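Local coordinates for protein RNA-dependent RNA Polymerase (PDB 6TZ0) that synthesises viral RNA on an RNA template, serving both transcription of plus strands and replication of the double-stranded genome, at residues R496-F501 against F579-A584; L436-D441 against F456-R461; S374-E379 against E588-G593; L943-K948 against I967-G972. All coordinates share one frame; numbering follows the deposited sequence.

In the fold
Contacts 1, 2 and 3 belong to the central polymerase domain, contact 4 to the C-terminal region. Contact 3 joins two strands of a four-stranded antiparallel sheet and closes a long loop of chain; contact 2 and then contact 1 lie in series within it, and contact 4 comes last. Contacts 1 and 2 have centres about 17 Å apart and touch directly, Gly-580 O probably accepting a hydrogen bond from Arg-461 NH1. Contact 3 is linked to contact 1 through strand 585-591, which follows 579-584. Both join chain before strand 541-548, which carries metal-binding Asp-547, to chain after it, as expected for the fingers of such polymerases. Contact 4 lies about 8 Å from contact 2 at nearest atoms.

Contact 1. Residues R496-F501 against F579-A584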
loop_
_atom_site.group_PDB
_atom_site.type_symbol
_atom_site.label_atom_id
_atom_site.label_comp_id
_atom_site.label_asym_id
_atom_site.label_seq_id
_atom_site.Cartn_x
_atom_site.Cartn_y
_atom_site.Cartn_z
ATOM N N ARG A 496 -9.813 -5.222 10.210
ATOM C CA ARG A 496 -9.301 -3.858 10.258
ATOM C C ARG A 496 -9.262 -3.230 8.877
ATOM O O ARG A 496 -9.413 -2.013 8.752
ATOM C CB ARG A 496 -7.907 -3.813 10.870
ATOM C CG ARG A 496 -7.844 -4.012 12.351
ATOM C CD ARG A 496 -6.406 -3.843 12.783
ATOM N NE ARG A 496 -6.184 -4.087 14.202
ATOM C CZ ARG A 496 -6.260 -3.147 15.134
ATOM N NH1 ARG A 496 -6.569 -1.902 14.801
ATOM N NH2 ARG A 496 -6.030 -3.454 16.402
ATOM N N LEU A 497 -9.055 -4.038 7.837
ATOM C CA LEU A 497 -9.169 -3.525 6.479
ATOM C C LEU A 497 -10.618 -3.211 6.144
ATOM O O LEU A 497 -10.901 -2.303 5.361
ATOM C CB LEU A 497 -8.587 -4.539 5.498
ATOM C CG LEU A 497 -8.384 -4.085 4.057
ATOM C CD1 LEU A 497 -7.350 -2.990 4.008
ATOM C CD2 LEU A 497 -7.988 -5.236 3.166
ATOM N N PHE A 498 -11.549 -3.952 6.741
ATOM C CA PHE A 498 -12.965 -3.732 6.501
ATOM C C PHE A 498 -13.464 -2.475 7.193
ATOM O O PHE A 498 -14.397 -1.835 6.700
ATOM C CB PHE A 498 -13.752 -4.952 6.970
ATOM C CG PHE A 498 -15.220 -4.871 6.702
ATOM C CD1 PHE A 498 -15.715 -5.101 5.435
ATOM C CD2 PHE A 498 -16.106 -4.568 7.723
ATOM C CE1 PHE A 498 -17.062 -5.037 5.184
ATOM C CE2 PHE A 498 -17.455 -4.498 7.476
ATOM C CZ PHE A 498 -17.932 -4.733 6.206
ATOM N N LEU A 499 -12.876 -2.114 8.335
ATOM C CA LEU A 499 -13.293 -0.890 9.016
ATOM C C LEU A 499 -12.901 0.357 8.237
ATOM O O LEU A 499 -13.589 1.380 8.311
ATOM C CB LEU A 499 -12.709 -0.827 10.423
ATOM C CG LEU A 499 -13.368 -1.736 11.446
ATOM C CD1 LEU A 499 -12.644 -1.613 12.771
ATOM C CD2 LEU A 499 -14.828 -1.351 11.580
ATOM N N SER A 500 -11.810 0.297 7.489
ATOM C CA SER A 500 -11.383 1.438 6.699
ATOM C C SER A 500 -11.945 1.431 5.286
ATOM O O SER A 500 -11.458 2.190 4.445
ATOM C CB SER A 500 -9.860 1.480 6.643
ATOM O OG SER A 500 -9.349 0.349 5.969
ATOM N N PHE A 501 -12.951 0.609 5.001
ATOM C CA PHE A 501 -13.394 0.475 3.622
ATOM C C PHE A 501 -14.444 1.517 3.261
ATOM O O PHE A 501 -14.414 2.075 2.160
ATOM C CB PHE A 501 -13.916 -0.933 3.370
ATOM C CG PHE A 501 -14.282 -1.184 1.947
ATOM C CD1 PHE A 501 -13.297 -1.267 0.980
ATOM C CD2 PHE A 501 -15.602 -1.353 1.574
ATOM C CE1 PHE A 501 -13.623 -1.497 -0.332
ATOM C CE2 PHE A 501 -15.929 -1.581 0.265
ATOM C CZ PHE A 501 -14.940 -1.655 -0.690
ATOM N N PHE A 579 -24.540 -2.754 5.491
ATOM C CA PHE A 579 -23.160 -2.717 5.017
ATOM C C PHE A 579 -22.369 -3.949 5.441
ATOM O O PHE A 579 -21.939 -4.730 4.594
ATOM C CB PHE A 579 -22.457 -1.435 5.470
ATOM C CG PHE A 579 -20.974 -1.454 5.248
ATOM C CD1 PHE A 579 -20.444 -1.585 3.977
ATOM C CD2 PHE A 579 -20.108 -1.293 6.312
ATOM C CE1 PHE A 579 -19.076 -1.601 3.783
ATOM C CE2 PHE A 579 -18.746 -1.300 6.119
ATOM C CZ PHE A 579 -18.230 -1.450 4.855
ATOM N N GLY A 580 -22.157 -4.145 6.726
ATOM C CA GLY A 580 -21.384 -5.287 7.142
ATOM C C GLY A 580 -22.192 -6.223 8.000
ATOM O O GLY A 580 -23.073 -6.945 7.533
ATOM N N PRO A 581 -21.868 -6.247 9.292
ATOM C CA PRO A 581 -22.809 -6.757 10.287
ATOM C C PRO A 581 -23.829 -5.727 10.731
ATOM O O PRO A 581 -24.614 -6.008 11.642
ATOM C CB PRO A 581 -21.885 -7.144 11.442
ATOM C CG PRO A 581 -20.747 -6.222 11.323
ATOM C CD PRO A 581 -20.542 -5.982 9.868
ATOM N N TYR A 582 -23.837 -4.553 10.110
ATOM C CA TYR A 582 -24.642 -3.424 10.533
ATOM C C TYR A 582 -25.894 -3.323 9.683
ATOM O O TYR A 582 -25.921 -3.749 8.530
ATOM C CB TYR A 582 -23.849 -2.127 10.425
ATOM C CG TYR A 582 -22.596 -2.137 11.246
ATOM C CD1 TYR A 582 -22.647 -1.973 12.615
ATOM C CD2 TYR A 582 -21.361 -2.301 10.644
ATOM C CE1 TYR A 582 -21.505 -1.983 13.367
ATOM C CE2 TYR A 582 -20.212 -2.312 11.387
ATOM C CZ TYR A 582 -20.290 -2.152 12.749
ATOM O OH TYR A 582 -19.147 -2.161 13.497
ATOM N N TYR A 583 -26.931 -2.740 10.270
ATOM C CA TYR A 583 -28.211 -2.563 9.608
ATOM C C TYR A 583 -28.864 -1.318 10.180
ATOM O O TYR A 583 -28.611 -0.945 11.327
ATOM C CB TYR A 583 -29.097 -3.814 9.753
ATOM C CG TYR A 583 -29.249 -4.334 11.166
ATOM C CD1 TYR A 583 -28.355 -5.266 11.675
ATOM C CD2 TYR A 583 -30.287 -3.909 11.986
ATOM C CE1 TYR A 583 -28.472 -5.744 12.955
ATOM C CE2 TYR A 583 -30.412 -4.390 13.277
ATOM C CZ TYR A 583 -29.503 -5.309 13.751
ATOM O OH TYR A 583 -29.606 -5.802 15.024
ATOM N N ALA A 584 -29.683 -0.667 9.361
ATOM C CA ALA A 584 -30.272 0.613 9.731
ATOM C C ALA A 584 -31.342 0.421 10.795
ATOM O O ALA A 584 -32.179 -0.478 10.688
ATOM C CB ALA A 584 -30.861 1.291 8.502
#
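Phe-498 and Phe-579 both have CG anti to the backbone N (chi1 -177° in Phe-498, 169° in Phe-579), which extends the rings toward each other from opposite directions. They meet almost parallel, with 8° between the planes, but are slid so far apart that they barely overlap, with centroids 4.7 Å apart. The leading end of Phe-498 does the touching: its CZ sits over one face of Phe-579, toward the rim, 3.5 Å from Phe-579 CE2. Gly-580 CA meets the edge of the Phe-498 ring, 3.6 Å from Phe-498 CZ. Phe-501 brings CD2 to 4.1 Å from Phe-579 CE1; each atom lies near the plane of the other ring, edge against edge. No hydrogen bond crosses, and the touching residues are all buried. Trp-417 packs edge-to-face with both Phe-498 and Phe-501, while Arg-465 makes a cation-pi contact with Phe-498. Helix 494-499 is thereby joined to the loop leading into strand 585-591, with helices 413-422, 464-469 and 604-614 packed around the pair.

Contact 2. Residues L436-D441 against F456-R461; sequences LEVGGD and FAREYR
Val-438 turns CG1 anti to the backbone N (chi1 -177°) and CG2 beside it, which sends one methyl to Arg-458 and the other to Phe-456. Arg-458 starts with CG wedged between its backbone N and carbonyl carbon (chi1 72°) and bends again at chi3, bringing its guanidinium alongside the valine. There Val-438 CG1 lies over one face of the flat group, off toward the rim, 3.5 Å from Arg-458 NE. The other methyl, CG2, is 3.6 Å from Phe-456 CE1. In fold terms this is a beta-hairpin followed by a helix: strands 434-437 and 442-446 pair antiparallel, Val-438 begins the connection between them, and helix 449-455 brings the chain back so that Phe-456, just past its end, packs on the hairpin. Glu-437 O comes 3.2 Å from Phe-456 CZ, approaching the ring obliquely. Leu-436 CD2 meets the ring edge more loosely, at 4.4 Å from Phe-456 CE2, and the same leucine also packs on Met-452 and Val-455. The guanidinium of Arg-458 has its polar partner in another chain: NH2 is hydrogen-bonded to Asn-64 OD1 of the chain of Viral structural protein 4.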
loop_
_atom_site.group_PDB
_atom_site.type_symbol
_atom_site.label_atom_id
_atom_site.label_comp_id
_atom_site.label_asym_id
_atom_site.label_seq_id
_atom_site.Cartn_x
_atom_site.Cartn_y
_atom_site.Cartn_z
ATOM N N LEU A 436 -5.643 -21.091 9.487
ATOM C CA LEU A 436 -7.041 -20.708 9.283
ATOM C C LEU A 436 -7.943 -21.751 9.935
ATOM O O LEU A 436 -8.209 -22.799 9.345
ATOM C CB LEU A 436 -7.345 -20.569 7.797
ATOM C CG LEU A 436 -6.487 -19.573 7.015
ATOM C CD1 LEU A 436 -6.879 -19.539 5.549
ATOM C CD2 LEU A 436 -6.566 -18.208 7.633
ATOM N N GLU A 437 -8.422 -21.464 11.144
ATOM C CA GLU A 437 -9.321 -22.352 11.870
ATOM C C GLU A 437 -10.538 -21.577 12.356
ATOM O O GLU A 437 -10.431 -20.406 12.732
ATOM C CB GLU A 437 -8.607 -23.025 13.054
ATOM C CG GLU A 437 -8.027 -22.072 14.085
ATOM C CD GLU A 437 -7.400 -22.789 15.260
ATOM O OE1 GLU A 437 -7.444 -24.036 15.286
ATOM O OE2 GLU A 437 -6.863 -22.105 16.155
ATOM N N VAL A 438 -11.703 -22.221 12.332
ATOM C CA VAL A 438 -12.955 -21.588 12.740
ATOM C C VAL A 438 -13.585 -22.311 13.921
ATOM O O VAL A 438 -13.693 -21.757 15.015
ATOM C CB VAL A 438 -13.949 -21.494 11.563
ATOM C CG1 VAL A 438 -15.192 -20.773 12.021
ATOM C CG2 VAL A 438 -13.342 -20.804 10.386
ATOM N N GLY A 439 -14.004 -23.556 13.720
ATOM C CA GLY A 439 -14.762 -24.262 14.732
ATOM C C GLY A 439 -13.935 -25.285 15.474
ATOM O O GLY A 439 -14.403 -26.394 15.745
ATOM N N GLY A 440 -12.700 -24.922 15.807
ATOM C CA GLY A 440 -11.776 -25.851 16.415
ATOM C C GLY A 440 -11.087 -26.778 15.445
ATOM O O GLY A 440 -10.492 -27.771 15.879
ATOM N N ASP A 441 -11.149 -26.493 14.148
ATOM C CA ASP A 441 -10.528 -27.333 13.136
ATOM C C ASP A 441 -9.912 -26.424 12.087
ATOM O O ASP A 441 -10.573 -25.502 11.601
ATOM C CB ASP A 441 -11.555 -28.278 12.496
ATOM C CG ASP A 441 -10.910 -29.417 11.724
ATOM O OD1 ASP A 441 -9.665 -29.483 11.666
ATOM O OD2 ASP A 441 -11.655 -30.261 11.183
ATOM N N PHE A 456 -13.673 -17.637 6.905
ATOM C CA PHE A 456 -14.481 -17.033 7.956
ATOM C C PHE A 456 -15.743 -16.377 7.416
ATOM O O PHE A 456 -16.194 -15.367 7.959
ATOM C CB PHE A 456 -13.658 -16.015 8.734
ATOM C CG PHE A 456 -12.549 -16.618 9.521
ATOM C CD1 PHE A 456 -12.789 -17.183 10.757
ATOM C CD2 PHE A 456 -11.264 -16.628 9.022
ATOM C CE1 PHE A 456 -11.761 -17.737 11.483
ATOM C CE2 PHE A 456 -10.236 -17.181 9.741
ATOM C CZ PHE A 456 -10.484 -17.734 10.973
ATOM N N ALA A 457 -16.326 -16.939 6.359
ATOM C CA ALA A 457 -17.499 -16.340 5.741
ATOM C C ALA A 457 -18.757 -16.520 6.573
ATOM O O ALA A 457 -19.739 -15.809 6.346
ATOM C CB ALA A 457 -17.716 -16.933 4.354
ATOM N N ARG A 458 -18.752 -17.444 7.533
ATOM C CA ARG A 458 -19.923 -17.657 8.371
ATOM C C ARG A 458 -20.133 -16.535 9.372
ATOM O O ARG A 458 -21.222 -16.428 9.941
ATOM C CB ARG A 458 -19.802 -18.982 9.120
ATOM C CG ARG A 458 -18.781 -18.965 10.229
ATOM C CD ARG A 458 -18.638 -20.320 10.879
ATOM N NE ARG A 458 -17.951 -21.267 10.007
ATOM C CZ ARG A 458 -17.757 -22.548 10.294
ATOM N NH1 ARG A 458 -18.187 -23.040 11.445
ATOM N NH2 ARG A 458 -17.124 -23.333 9.437
ATOM N N GLU A 459 -19.126 -15.696 9.598
ATOM C CA GLU A 459 -19.225 -14.609 10.558
ATOM C C GLU A 459 -19.040 -13.249 9.900
ATOM O O GLU A 459 -18.663 -12.288 10.572
ATOM C CB GLU A 459 -18.219 -14.812 11.691
ATOM C CG GLU A 459 -16.768 -14.835 11.272
ATOM C CD GLU A 459 -15.848 -15.060 12.449
ATOM O OE1 GLU A 459 -16.359 -15.287 13.564
ATOM O OE2 GLU A 459 -14.616 -14.984 12.269
ATOM N N TYR A 460 -19.323 -13.151 8.602
ATOM C CA TYR A 460 -19.269 -11.868 7.912
ATOM C C TYR A 460 -20.351 -10.914 8.401
ATOM O O TYR A 460 -20.148 -9.697 8.395
ATOM C CB TYR A 460 -19.387 -12.090 6.404
ATOM C CG TYR A 460 -19.392 -10.828 5.576
ATOM C CD1 TYR A 460 -18.232 -10.095 5.386
ATOM C CD2 TYR A 460 -20.555 -10.383 4.968
ATOM C CE1 TYR A 460 -18.235 -8.945 4.626
ATOM C CE2 TYR A 460 -20.569 -9.241 4.201
ATOM C CZ TYR A 460 -19.408 -8.525 4.039
ATOM O OH TYR A 460 -19.420 -7.382 3.284
ATOM N N ARG A 461 -21.487 -11.441 8.847
ATOM C CA ARG A 461 -22.602 -10.637 9.319
ATOM C C ARG A 461 -22.656 -10.539 10.836
ATOM O O ARG A 461 -23.634 -10.019 11.375
ATOM C CB ARG A 461 -23.919 -11.210 8.804
ATOM C CG ARG A 461 -24.039 -11.293 7.301
ATOM C CD ARG A 461 -24.187 -9.942 6.648
ATOM N NE ARG A 461 -24.407 -10.077 5.214
ATOM C CZ ARG A 461 -24.513 -9.062 4.368
ATOM N NH1 ARG A 461 -24.421 -7.819 4.803
ATOM N NH2 ARG A 461 -24.709 -9.296 3.085
#

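Contact 3. Residues S374-E379 against E588-G593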
loop_
_atom_site.group_PDB
_atom_site.type_symbol
_atom_site.label_atom_id
_atom_site.label_comp_id
_atom_site.label_asym_id
_atom_site.label_seq_id
_atom_site.Cartn_x
_atom_site.Cartn_y
_atom_site.Cartn_z
ATOM N N SER A 374 -24.161 12.654 19.425
ATOM C CA SER A 374 -23.270 11.735 20.108
ATOM C C SER A 374 -23.985 10.450 20.489
ATOM O O SER A 374 -25.153 10.455 20.872
ATOM C CB SER A 374 -22.694 12.394 21.358
ATOM O OG SER A 374 -21.859 11.507 22.044
ATOM N N ASN A 375 -23.235 9.355 20.434
ATOM C CA ASN A 375 -23.672 8.022 20.816
ATOM C C ASN A 375 -23.897 7.950 22.330
ATOM O O ASN A 375 -23.513 8.843 23.083
ATOM C CB ASN A 375 -22.609 7.016 20.372
ATOM C CG ASN A 375 -23.111 5.610 20.307
ATOM O OD1 ASN A 375 -24.272 5.337 20.604
ATOM N ND2 ASN A 375 -22.234 4.697 19.923
ATOM N N THR A 376 -24.519 6.860 22.785
ATOM C CA THR A 376 -24.675 6.626 24.219
ATOM C C THR A 376 -23.365 6.260 24.903
ATOM O O THR A 376 -23.264 6.390 26.125
ATOM C CB THR A 376 -25.710 5.535 24.474
ATOM O OG1 THR A 376 -25.347 4.349 23.758
ATOM C CG2 THR A 376 -27.075 5.997 24.031
ATOM N N ARG A 377 -22.358 5.827 24.148
ATOM C CA ARG A 377 -20.990 5.710 24.640
ATOM C C ARG A 377 -20.233 7.028 24.571
ATOM O O ARG A 377 -19.010 7.020 24.733
ATOM C CB ARG A 377 -20.220 4.659 23.835
ATOM C CG ARG A 377 -20.811 3.258 23.813
ATOM C CD ARG A 377 -20.646 2.489 25.111
ATOM N NE ARG A 377 -19.247 2.215 25.418
ATOM C CZ ARG A 377 -18.821 1.718 26.573
ATOM N NH1 ARG A 377 -19.691 1.407 27.521
ATOM N NH2 ARG A 377 -17.531 1.511 26.777
ATOM N N HIS A 378 -20.941 8.128 24.292
ATOM C CA HIS A 378 -20.403 9.478 24.097
ATOM C C HIS A 378 -19.425 9.552 22.929
ATOM O O HIS A 378 -18.547 10.409 22.894
ATOM C CB HIS A 378 -19.784 10.039 25.374
ATOM C CG HIS A 378 -20.764 10.183 26.493
ATOM N ND1 HIS A 378 -20.977 9.192 27.423
ATOM C CD2 HIS A 378 -21.612 11.186 26.811
ATOM C CE1 HIS A 378 -21.900 9.587 28.281
ATOM N NE2 HIS A 378 -22.303 10.794 27.929
ATOM N N GLU A 379 -19.608 8.689 21.942
ATOM C CA GLU A 379 -18.816 8.696 20.726
ATOM C C GLU A 379 -19.508 9.543 19.664
ATOM O O GLU A 379 -20.735 9.583 19.580
ATOM C CB GLU A 379 -18.623 7.266 20.233
ATOM C CG GLU A 379 -17.873 6.400 21.223
ATOM C CD GLU A 379 -17.865 4.940 20.836
ATOM O OE1 GLU A 379 -18.552 4.571 19.863
ATOM O OE2 GLU A 379 -17.175 4.152 21.513
ATOM N N GLU A 588 -30.556 5.211 20.286
ATOM C CA GLU A 588 -30.556 6.228 21.328
ATOM C C GLU A 588 -29.316 7.097 21.188
ATOM O O GLU A 588 -28.219 6.598 20.927
ATOM C CB GLU A 588 -30.604 5.575 22.706
ATOM C CG GLU A 588 -30.746 6.544 23.852
ATOM C CD GLU A 588 -30.775 5.851 25.191
ATOM O OE1 GLU A 588 -30.695 4.606 25.216
ATOM O OE2 GLU A 588 -30.866 6.549 26.223
ATOM N N VAL A 589 -29.482 8.406 21.352
ATOM C CA VAL A 589 -28.473 9.341 20.881
ATOM C C VAL A 589 -28.496 10.583 21.764
ATOM O O VAL A 589 -29.505 10.894 22.397
ATOM C CB VAL A 589 -28.736 9.652 19.386
ATOM C CG1 VAL A 589 -29.851 10.656 19.186
ATOM C CG2 VAL A 589 -27.517 10.065 18.690
ATOM N N PHE A 590 -27.363 11.272 21.842
ATOM C CA PHE A 590 -27.262 12.525 22.574
ATOM C C PHE A 590 -27.071 13.690 21.616
ATOM O O PHE A 590 -26.544 13.531 20.514
ATOM C CB PHE A 590 -26.109 12.522 23.575
ATOM C CG PHE A 590 -26.320 11.613 24.736
ATOM C CD1 PHE A 590 -27.297 11.888 25.670
ATOM C CD2 PHE A 590 -25.509 10.514 24.930
ATOM C CE1 PHE A 590 -27.491 11.066 26.749
ATOM C CE2 PHE A 590 -25.690 9.689 26.015
ATOM C CZ PHE A 590 -26.687 9.962 26.921
ATOM N N GLU A 591 -27.512 14.867 22.048
ATOM C CA GLU A 591 -27.378 16.084 21.264
ATOM C C GLU A 591 -26.996 17.239 22.173
ATOM O O GLU A 591 -27.376 17.275 23.344
ATOM C CB GLU A 591 -28.667 16.430 20.515
ATOM C CG GLU A 591 -28.994 15.488 19.378
ATOM C CD GLU A 591 -30.256 15.866 18.659
ATOM O OE1 GLU A 591 -30.931 16.817 19.100
ATOM O OE2 GLU A 591 -30.581 15.205 17.655
ATOM N N VAL A 592 -26.239 18.184 21.618
ATOM C CA VAL A 592 -25.859 19.377 22.364
ATOM C C VAL A 592 -27.065 20.284 22.547
ATOM O O VAL A 592 -27.779 20.602 21.588
ATOM C CB VAL A 592 -24.694 20.092 21.666
ATOM C CG1 VAL A 592 -24.577 21.539 22.102
ATOM C CG2 VAL A 592 -23.441 19.416 22.079
ATOM N N GLY A 593 -27.299 20.698 23.788
ATOM C CA GLY A 593 -28.463 21.480 24.126
ATOM C C GLY A 593 -29.503 20.623 24.806
ATOM O O GLY A 593 -30.126 21.041 25.782
#
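Ser-374 and Phe-590 exchange two backbone hydrogen bonds, making them an antiparallel hydrogen-bonded pair. Ser-374 N donates a hydrogen bond to Phe-590 O over 2.8 Å, at 149° on the hydrogen. The return bond, from Phe-590 N to Ser-374 O, is straighter at 170° and runs nearly along the carbonyl direction; it is modelled so short that its length is doubtful. These bonds join strands 370-375 and 585-591, the two middle strands of a four-stranded antiparallel sheet.

Just beyond the pair, a type I turn from Asn-375 to His-378 is closed by His-378 N bonding to Asn-375 O, 2.9 Å away. Asn-375 OD1 accepts a bond from Thr-376 N, which stands above the plane of the side-chain carbonyl rather than on a lone pair. Phe-590, its CG beside the backbone N (chi1 -69°), tucks its ring against this turn. Asn-375 O lies in the ring plane at its edge, 3.2 Å from Phe-590 CD2, and Thr-376 CA is 3.7 Å from Phe-590 CE2. His-378 lies nearly parallel to the phenyl ring but displaced, with centroids 5.3 Å apart. Farther out, Thr-376 CG2 meets Glu-588 CG at 3.7 Å, their side chains crossing at about a right angle; the glutamate's OE2 is hydrogen-bonded to Ser-597.

The polar grip across the strands is thus wholly main-chain, through Ser-374 and Phe-590, while the side chains add packing of the phenyl ring against the turn.

Contact 4. Residues L943-K948 against I967-G972; sequences LGEREK and IVYGYG
Arg-946 lays its guanidinium flat on the ring of Tyr-969, an off-centre cation-pi stack that ties the first turn of helix 945-958 to the loop returning ahead of helix 973-979. From the backbone outward, Arg-946 CB rests 3.7 Å from Gly-970 CA. Arg-946 CG then passes Tyr-969 CE2, also at 3.7 Å. The chain runs extended to NE, which skirts CE2 and the hydroxyl more loosely. Arg-946 CZ stands 4.2 Å from the ring centroid, 30° off the normal, and the two planes differ by 16°. At the tip the nitrogens divide: NH1 sits over the centre of the tyrosine ring and is 2.9 Å from Tyr-969 O, and NH2 lies 3.3 Å from Tyr-969 OH at an angle too poor for a hydrogen bond. Tyr-969 holds its ring there with CG anti to the backbone N (chi1 -179°). Nearby, Arg-950 NH1 bonds to Gly-970 O. The backbones themselves meet where Gly-970 CA makes a bent C-H...O contact with Arg-946 O, 3.3 Å away.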
loop_
_atom_site.group_PDB
_atom_site.type_symbol
_atom_site.label_atom_id
_atom_site.label_comp_id
_atom_site.label_asym_id
_atom_site.label_seq_id
_atom_site.Cartn_x
_atom_site.Cartn_y
_atom_site.Cartn_z
ATOM N N LEU A 943 -26.141 -12.156 -4.931
ATOM C CA LEU A 943 -26.521 -13.559 -5.031
ATOM C C LEU A 943 -27.014 -13.916 -6.429
ATOM O O LEU A 943 -27.782 -13.175 -7.046
ATOM C CB LEU A 943 -27.625 -13.868 -4.024
ATOM C CG LEU A 943 -27.311 -13.713 -2.546
ATOM C CD1 LEU A 943 -28.556 -13.974 -1.736
ATOM C CD2 LEU A 943 -26.211 -14.658 -2.147
ATOM N N GLY A 944 -26.561 -15.063 -6.928
ATOM C CA GLY A 944 -27.145 -15.683 -8.096
ATOM C C GLY A 944 -26.435 -15.463 -9.412
ATOM O O GLY A 944 -26.897 -15.986 -10.431
ATOM N N GLU A 945 -25.336 -14.711 -9.437
ATOM C CA GLU A 945 -24.668 -14.466 -10.710
ATOM C C GLU A 945 -23.817 -15.654 -11.147
ATOM O O GLU A 945 -23.679 -15.914 -12.348
ATOM C CB GLU A 945 -23.808 -13.207 -10.625
ATOM C CG GLU A 945 -24.595 -11.923 -10.471
ATOM C CD GLU A 945 -23.698 -10.702 -10.416
ATOM O OE1 GLU A 945 -22.461 -10.871 -10.380
ATOM O OE2 GLU A 945 -24.230 -9.573 -10.410
ATOM N N ARG A 946 -23.248 -16.389 -10.198
ATOM C CA ARG A 946 -22.279 -17.424 -10.529
ATOM C C ARG A 946 -22.906 -18.800 -10.696
ATOM O O ARG A 946 -22.412 -19.605 -11.495
ATOM C CB ARG A 946 -21.188 -17.463 -9.459
ATOM C CG ARG A 946 -20.339 -16.198 -9.418
ATOM C CD ARG A 946 -19.297 -16.261 -8.324
ATOM N NE ARG A 946 -18.567 -15.008 -8.167
ATOM C CZ ARG A 946 -17.413 -14.732 -8.762
ATOM N NH1 ARG A 946 -16.840 -15.629 -9.552
ATOM N NH2 ARG A 946 -16.824 -13.564 -8.556
ATOM N N GLU A 947 -23.993 -19.094 -9.977
ATOM C CA GLU A 947 -24.644 -20.386 -10.159
ATOM C C GLU A 947 -25.384 -20.454 -11.491
ATOM O O GLU A 947 -25.489 -21.535 -12.081
ATOM C CB GLU A 947 -25.586 -20.690 -8.991
ATOM C CG GLU A 947 -26.778 -19.762 -8.847
ATOM C CD GLU A 947 -27.686 -20.154 -7.697
ATOM O OE1 GLU A 947 -27.356 -21.129 -6.989
ATOM O OE2 GLU A 947 -28.731 -19.496 -7.506
ATOM N N LYS A 948 -25.853 -19.311 -12.003
ATOM C CA LYS A 948 -26.416 -19.281 -13.349
ATOM C C LYS A 948 -25.339 -19.509 -14.399
ATOM O O LYS A 948 -25.588 -20.165 -15.417
ATOM C CB LYS A 948 -27.116 -17.949 -13.603
ATOM C CG LYS A 948 -28.400 -17.748 -12.837
ATOM C CD LYS A 948 -29.019 -16.415 -13.204
ATOM C CE LYS A 948 -30.305 -16.157 -12.438
ATOM N NZ LYS A 948 -30.883 -14.836 -12.802
ATOM N N ILE A 967 -12.532 -19.669 -17.874
ATOM C CA ILE A 967 -13.272 -18.745 -18.719
ATOM C C ILE A 967 -14.693 -18.657 -18.170
ATOM O O ILE A 967 -15.359 -17.621 -18.285
ATOM C CB ILE A 967 -13.219 -19.221 -20.185
ATOM C CG1 ILE A 967 -11.768 -19.320 -20.646
ATOM C CG2 ILE A 967 -13.904 -18.284 -21.114
ATOM C CD1 ILE A 967 -10.999 -18.018 -20.534
ATOM N N VAL A 968 -15.145 -19.736 -17.532
ATOM C CA VAL A 968 -16.456 -19.758 -16.896
ATOM C C VAL A 968 -16.411 -18.927 -15.622
ATOM O O VAL A 968 -15.492 -19.067 -14.804
ATOM C CB VAL A 968 -16.884 -21.206 -16.613
ATOM C CG1 VAL A 968 -18.227 -21.260 -15.902
ATOM C CG2 VAL A 968 -16.939 -21.994 -17.902
ATOM N N TYR A 969 -17.410 -18.055 -15.448
ATOM C CA TYR A 969 -17.400 -17.084 -14.360
ATOM C C TYR A 969 -17.853 -17.677 -13.035
ATOM O O TYR A 969 -17.429 -17.200 -11.977
ATOM C CB TYR A 969 -18.281 -15.889 -14.720
ATOM C CG TYR A 969 -18.319 -14.797 -13.672
ATOM C CD1 TYR A 969 -17.244 -13.933 -13.499
ATOM C CD2 TYR A 969 -19.433 -14.633 -12.854
ATOM C CE1 TYR A 969 -17.279 -12.936 -12.547
ATOM C CE2 TYR A 969 -19.475 -13.640 -11.900
ATOM C CZ TYR A 969 -18.397 -12.794 -11.751
ATOM O OH TYR A 969 -18.444 -11.804 -10.797
ATOM N N GLY A 970 -18.724 -18.691 -13.063
ATOM C CA GLY A 970 -19.088 -19.375 -11.833
ATOM C C GLY A 970 -17.926 -20.123 -11.214
ATOM O O GLY A 970 -17.878 -20.309 -9.996
ATOM N N TYR A 971 -16.982 -20.549 -12.038
ATOM C CA TYR A 971 -15.708 -21.097 -11.604
ATOM C C TYR A 971 -14.717 -19.942 -11.461
ATOM O O TYR A 971 -15.110 -18.774 -11.424
ATOM C CB TYR A 971 -15.261 -22.164 -12.603
ATOM C CG TYR A 971 -16.151 -23.381 -12.617
ATOM C CD1 TYR A 971 -16.864 -23.762 -11.489
ATOM C CD2 TYR A 971 -16.332 -24.107 -13.780
ATOM C CE1 TYR A 971 -17.685 -24.866 -11.509
ATOM C CE2 TYR A 971 -17.157 -25.213 -13.810
ATOM C CZ TYR A 971 -17.834 -25.583 -12.672
ATOM O OH TYR A 971 -18.663 -26.680 -12.692
ATOM N N GLY A 972 -13.431 -20.236 -11.359
ATOM C CA GLY A 972 -12.418 -19.194 -11.304
ATOM C C GLY A 972 -12.149 -18.677 -9.915
ATOM O O GLY A 972 -10.993 -18.571 -9.499
#